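Local coordinates for replication protein B (Plasmid RSF1010, PDB 3H20) that serves as the plasmid's primase, a nucleotidyltransferase that lays down primers on single-stranded DNA for leading-strand replication, at residues 90-95 with 125-130; 117-122 with 181-186. All coordinates share one frame; numbering follows the deposited sequence.

Contact 1 of 2, residues 90-95 with 125-130; sequences EGREPA and RTLASE. With SO4 (sulfate ion), chain D.
A side-on salt bridge between Arg92 and Glu130 ties the loop after helix 81-89 to the last turn of helix 117-130. Two nitrogens of the guanidinium each take one carboxylate oxygen. Arg92 NE hydrogen-bonds Glu130 OE1 at 2.9 Å, on the syn side of that oxygen. Arg92 NH2 hydrogen-bonds Glu130 OE2, also at 2.9 Å, and here the N-H...O line is straighter, at 164°. OE2 lies almost in the guanidinium plane, but NH2 meets it from above the carboxylate plane. The two flat groups are therefore not coplanar; their planes stand 48° apart. The third nitrogen turns back to its own loop, where Arg92 NH1 bonds Glu90 O at 2.9 Å. With its three nitrogens all bonded, the guanidinium has little freedom to rotate. The loop starts with a Schellman motif, in which Gly91, with positive phi, ends helix 81-89, and Arg92 follows directly. The Arg92 chain bends at chi2 (72°), and its aliphatic part passes Leu127, with Arg92 CG 3.6 Å from Leu127 CD2. Leu127 is buried and also packs on Val74 and Val76 of strand 73-79, so apolar packing lies next to the charged pair. Tyr131 also touches Arg92, and its hydroxyl is hydrogen-bonded to Glu90 OE1. A leucine in place of Arg92 would probably leave the Glu130 carboxylate without its positive mate and free to turn, and would break the tie to Glu90 O. At the start of segment 125-130, Arg125 points to a sulfate, probably carried over from the crystallisation solution. The bond from Arg125 NH1 to sulfate O2 is weak, at 3.3 Å, and the ion is also hydrogen-bonded to Ser140 OG.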
loop_
_atom_site.group_PDB
_atom_site.type_symbol
_atom_site.label_atom_id
_atom_site.label_comp_id
_atom_site.label_asym_id
_atom_site.label_seq_id
_atom_site.Cartn_x
_atom_site.Cartn_y
_atom_site.Cartn_z
ATOM N N GLU A 90 14.049 -15.314 -20.221
ATOM C CA GLU A 90 14.736 -14.540 -19.189
ATOM C C GLU A 90 14.750 -15.246 -17.821
ATOM O O GLU A 90 15.141 -14.655 -16.808
ATOM C CB GLU A 90 14.097 -13.144 -19.073
ATOM C CG GLU A 90 14.323 -12.288 -20.342
ATOM C CD GLU A 90 13.466 -11.022 -20.418
ATOM O OE1 GLU A 90 12.846 -10.621 -19.409
ATOM O OE2 GLU A 90 13.423 -10.417 -21.511
ATOM N N GLY A 91 14.354 -16.515 -17.793
ATOM C CA GLY A 91 14.377 -17.278 -16.542
ATOM C C GLY A 91 13.234 -16.970 -15.581
ATOM O O GLY A 91 13.294 -17.337 -14.400
ATOM N N ARG A 92 12.186 -16.319 -16.083
ATOM C CA ARG A 92 10.939 -16.119 -15.318
ATOM C C ARG A 92 9.867 -17.106 -15.818
ATOM O O ARG A 92 8.721 -16.714 -16.093
ATOM C CB ARG A 92 10.428 -14.676 -15.447
ATOM C CG ARG A 92 11.170 -13.625 -14.584
ATOM C CD ARG A 92 12.578 -13.314 -15.105
ATOM N NE ARG A 92 13.056 -12.051 -14.526
ATOM C CZ ARG A 92 14.336 -11.726 -14.358
ATOM N NH1 ARG A 92 15.310 -12.564 -14.736
ATOM N NH2 ARG A 92 14.639 -10.551 -13.814
ATOM N N GLU A 93 10.248 -18.374 -15.939
ATOM C CA GLU A 93 9.346 -19.409 -16.473
ATOM C C GLU A 93 8.133 -19.540 -15.542
ATOM O O GLU A 93 8.302 -19.673 -14.325
ATOM C CB GLU A 93 10.039 -20.785 -16.579
ATOM C CG GLU A 93 11.310 -20.841 -17.440
ATOM C CD GLU A 93 12.597 -20.606 -16.641
ATOM O OE1 GLU A 93 12.553 -19.981 -15.554
ATOM O OE2 GLU A 93 13.661 -21.056 -17.113
ATOM N N PRO A 94 6.934 -19.501 -16.113
ATOM C CA PRO A 94 5.703 -19.674 -15.334
ATOM C C PRO A 94 5.606 -21.073 -14.733
ATOM O O PRO A 94 5.970 -22.051 -15.386
ATOM C CB PRO A 94 4.603 -19.473 -16.378
ATOM C CG PRO A 94 5.216 -18.578 -17.394
ATOM C CD PRO A 94 6.667 -18.961 -17.458
ATOM N N ALA A 95 5.119 -21.160 -13.500
ATOM C CA ALA A 95 4.731 -22.439 -12.918
ATOM C C ALA A 95 3.385 -22.907 -13.461
ATOM O O ALA A 95 3.112 -24.106 -13.522
ATOM C CB ALA A 95 4.688 -22.340 -11.400
ATOM N N ARG A 125 5.471 -6.690 -7.721
ATOM C CA ARG A 125 5.634 -5.356 -8.295
ATOM C C ARG A 125 6.777 -5.309 -9.317
ATOM O O ARG A 125 6.665 -4.653 -10.356
ATOM C CB ARG A 125 5.863 -4.317 -7.187
ATOM C CG ARG A 125 4.648 -4.102 -6.282
ATOM C CD ARG A 125 4.827 -2.910 -5.357
ATOM N NE ARG A 125 5.932 -3.075 -4.412
ATOM C CZ ARG A 125 5.846 -3.716 -3.248
ATOM N NH1 ARG A 125 4.700 -4.272 -2.861
ATOM N NH2 ARG A 125 6.915 -3.796 -2.463
ATOM N N THR A 126 7.869 -6.014 -9.013
ATOM C CA THR A 126 9.044 -6.063 -9.890
ATOM C C THR A 126 8.705 -6.729 -11.228
ATOM O O THR A 126 9.041 -6.198 -12.294
ATOM C CB THR A 126 10.254 -6.751 -9.170
ATOM O OG1 THR A 126 10.718 -5.898 -8.118
ATOM C CG2 THR A 126 11.408 -7.023 -10.125
ATOM N N LEU A 127 8.009 -7.862 -11.167
ATOM C CA LEU A 127 7.627 -8.595 -12.370
ATOM C C LEU A 127 6.586 -7.834 -13.189
ATOM O O LEU A 127 6.645 -7.844 -14.424
ATOM C CB LEU A 127 7.123 -10.005 -12.022
ATOM C CG LEU A 127 8.142 -11.019 -11.479
ATOM C CD1 LEU A 127 7.451 -12.312 -11.030
ATOM C CD2 LEU A 127 9.240 -11.336 -12.515
ATOM N N ALA A 128 5.654 -7.157 -12.507
ATOM C CA ALA A 128 4.663 -6.339 -13.203
ATOM C C ALA A 128 5.353 -5.200 -13.956
ATOM O O ALA A 128 4.980 -4.868 -15.085
ATOM C CB ALA A 128 3.626 -5.803 -12.226
ATOM N N SER A 129 6.369 -4.614 -13.325
ATOM C CA SER A 129 7.187 -3.590 -13.959
ATOM C C SER A 129 8.036 -4.144 -15.111
ATOM O O SER A 129 8.084 -3.534 -16.189
ATOM C CB SER A 129 8.077 -2.892 -12.923
ATOM O OG SER A 129 8.815 -1.859 -13.533
ATOM N N GLU A 130 8.695 -5.285 -14.885
ATOM C CA GLU A 130 9.552 -5.923 -15.897
ATOM C C GLU A 130 8.819 -6.167 -17.213
ATOM O O GLU A 130 9.380 -5.942 -18.283
ATOM C CB GLU A 130 10.146 -7.250 -15.382
ATOM C CG GLU A 130 11.422 -7.096 -14.543
ATOM C CD GLU A 130 11.999 -8.429 -14.025
ATOM O OE1 GLU A 130 11.565 -9.510 -14.480
ATOM O OE2 GLU A 130 12.900 -8.381 -13.146
HETATM S S SO4 D . 2.055 -6.640 -0.428
HETATM O O1 SO4 D . 0.807 -5.978 -0.041
HETATM O O2 SO4 D . 3.194 -5.734 -0.253
HETATM O O3 SO4 D . 2.265 -7.822 0.401
HETATM O O4 SO4 D . 1.965 -7.024 -1.828
#

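Contact 2 of 2, residues 117-122 with 181-186; sequences GELRGQ and ALVQQA
The Gln122 amide is turned away from Ala186, which meets the aliphatic CG instead; OE1 accepts a hydrogen bond from Arg125 NH2, and NE2 is hydrogen-bonded to Gln189 OE1 further along helix 179-206. The contact is a nearly perpendicular crossing of two helices, 117-130 and 179-206, in the primase N-terminal domain. Their short segments cross at 101°, with axes 9.5 Å apart. The Arg120 guanidinium lies beyond the interface, with Gly117 CA 3.6 Å above one face and offset toward the rim. The closest CA pair is that of Leu119 and Ala186, 6.1 Å apart. The CB of Ala186 is met by two residues one helical turn apart. Gln122 CG sits 4.0 Å from Ala186 CB, placed there because CG is anti to the backbone N (chi1 -176°). The chain then bends at chi2 (78°), which turns the amide aside to its polar partners. Leu119 reaches across with both methyl branches, and it also touches Ile190. No hydrogen bond crosses between the two segments. Leu119 CD2 packs on Ala186 CB at 3.7 Å and lies 4.1 Å from Val183 O. The other branch, Leu119 CD1, meets Val183 CG1 at 4.3 Å.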
loop_
_atom_site.group_PDB
_atom_site.type_symbol
_atom_site.label_atom_id
_atom_site.label_comp_id
_atom_site.label_asym_id
_atom_site.label_seq_id
_atom_site.Cartn_x
_atom_site.Cartn_y
_atom_site.Cartn_z
ATOM N N GLY A 117 5.385 -12.820 2.832
ATOM C CA GLY A 117 4.556 -11.833 2.129
ATOM C C GLY A 117 5.344 -10.632 1.635
ATOM O O GLY A 117 5.138 -10.163 0.508
ATOM N N GLU A 118 6.261 -10.161 2.479
ATOM C CA GLU A 118 7.162 -9.045 2.173
ATOM C C GLU A 118 7.917 -9.243 0.846
ATOM O O GLU A 118 7.850 -8.385 -0.036
ATOM C CB GLU A 118 8.119 -8.809 3.357
ATOM C CG GLU A 118 9.409 -8.055 3.066
ATOM C CD GLU A 118 10.315 -7.908 4.299
ATOM O OE1 GLU A 118 9.944 -8.361 5.405
ATOM O OE2 GLU A 118 11.412 -7.315 4.168
ATOM N N LEU A 119 8.620 -10.366 0.705
ATOM C CA LEU A 119 9.396 -10.631 -0.515
ATOM C C LEU A 119 8.487 -10.862 -1.725
ATOM O O LEU A 119 8.766 -10.376 -2.818
ATOM C CB LEU A 119 10.374 -11.802 -0.323
ATOM C CG LEU A 119 11.543 -11.577 0.653
ATOM C CD1 LEU A 119 12.147 -12.895 1.126
ATOM C CD2 LEU A 119 12.634 -10.664 0.069
ATOM N N ARG A 120 7.390 -11.588 -1.527
ATOM C CA ARG A 120 6.477 -11.883 -2.639
ATOM C C ARG A 120 5.825 -10.631 -3.236
ATOM O O ARG A 120 5.678 -10.525 -4.452
ATOM C CB ARG A 120 5.415 -12.889 -2.211
ATOM C CG ARG A 120 5.949 -14.328 -2.134
ATOM C CD ARG A 120 4.847 -15.345 -1.921
ATOM N NE ARG A 120 4.419 -15.365 -0.527
ATOM C CZ ARG A 120 3.278 -14.851 -0.094
ATOM N NH1 ARG A 120 2.976 -14.911 1.189
ATOM N NH2 ARG A 120 2.440 -14.285 -0.947
ATOM N N GLY A 121 5.438 -9.692 -2.375
ATOM C CA GLY A 121 4.814 -8.453 -2.820
ATOM C C GLY A 121 5.791 -7.600 -3.604
ATOM O O GLY A 121 5.430 -7.008 -4.621
ATOM N N GLN A 122 7.035 -7.549 -3.131
ATOM C CA GLN A 122 8.102 -6.834 -3.827
ATOM C C GLN A 122 8.360 -7.448 -5.194
ATOM O O GLN A 122 8.506 -6.721 -6.180
ATOM C CB GLN A 122 9.382 -6.817 -2.982
ATOM C CG GLN A 122 10.544 -6.016 -3.578
ATOM C CD GLN A 122 10.402 -4.503 -3.412
ATOM O OE1 GLN A 122 9.660 -4.018 -2.552
ATOM N NE2 GLN A 122 11.127 -3.753 -4.231
ATOM N N ALA A 181 17.526 -15.812 -7.681
ATOM C CA ALA A 181 18.014 -14.461 -8.028
ATOM C C ALA A 181 16.997 -13.339 -7.752
ATOM O O ALA A 181 17.372 -12.242 -7.320
ATOM C CB ALA A 181 18.493 -14.421 -9.493
ATOM N N LEU A 182 15.716 -13.600 -8.011
ATOM C CA LEU A 182 14.667 -12.627 -7.718
ATOM C C LEU A 182 14.469 -12.421 -6.200
ATOM O O LEU A 182 14.188 -11.298 -5.754
ATOM C CB LEU A 182 13.347 -13.053 -8.363
ATOM C CG LEU A 182 13.263 -12.930 -9.888
ATOM C CD1 LEU A 182 12.159 -13.863 -10.391
ATOM C CD2 LEU A 182 13.030 -11.491 -10.331
ATOM N N VAL A 183 14.600 -13.501 -5.429
ATOM C CA VAL A 183 14.581 -13.442 -3.956
ATOM C C VAL A 183 15.778 -12.613 -3.440
ATOM O O VAL A 183 15.625 -11.770 -2.542
ATOM C CB VAL A 183 14.579 -14.862 -3.317
ATOM C CG1 VAL A 183 14.738 -14.792 -1.785
ATOM C CG2 VAL A 183 13.279 -15.615 -3.662
ATOM N N GLN A 184 16.953 -12.840 -4.021
ATOM C CA GLN A 184 18.143 -12.053 -3.677
ATOM C C GLN A 184 17.936 -10.569 -3.994
ATOM O O GLN A 184 18.273 -9.710 -3.173
ATOM C CB GLN A 184 19.369 -12.536 -4.444
ATOM C CG GLN A 184 19.945 -13.845 -4.003
ATOM C CD GLN A 184 21.052 -14.323 -4.938
ATOM O OE1 GLN A 184 20.831 -15.211 -5.758
ATOM N NE2 GLN A 184 22.245 -13.734 -4.821
ATOM N N GLN A 185 17.406 -10.286 -5.190
ATOM C CA GLN A 185 17.177 -8.906 -5.670
ATOM C C GLN A 185 16.214 -8.147 -4.757
ATOM O O GLN A 185 16.463 -6.990 -4.396
ATOM C CB GLN A 185 16.634 -8.924 -7.111
ATOM C CG GLN A 185 16.301 -7.550 -7.696
ATOM C CD GLN A 185 15.758 -7.636 -9.114
ATOM O OE1 GLN A 185 14.805 -8.363 -9.383
ATOM N NE2 GLN A 185 16.368 -6.892 -10.027
ATOM N N ALA A 186 15.111 -8.801 -4.399
ATOM C CA ALA A 186 14.123 -8.229 -3.489
ATOM C C ALA A 186 14.756 -7.866 -2.148
ATOM O O ALA A 186 14.481 -6.796 -1.598
ATOM C CB ALA A 186 12.950 -9.195 -3.292
#

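Contacts 1 and 2 lie about 11 Å apart, measured between centres, and share helix 117-130. Contact 2 uses its first turns and contact 1 its last. Along the chain the segments alternate: 90-95, 117-122, 125-130, 181-186. Helix 179-206 crosses helix 117-130 and touches it from Leu119 to Glu130, and the loop before strand 96-99 joins it at the Glu130 end. The contacts also touch directly. Arg92 NH2 lies 3.9 Å from Leu182 CD2, and Thr126 CG2 packs against Gln185 OE1. The loop and the two helices thus form one continuous packed patch. All four segments fall within the primase N-terminal domain range, and none includes a residue of the diphosphate pocket.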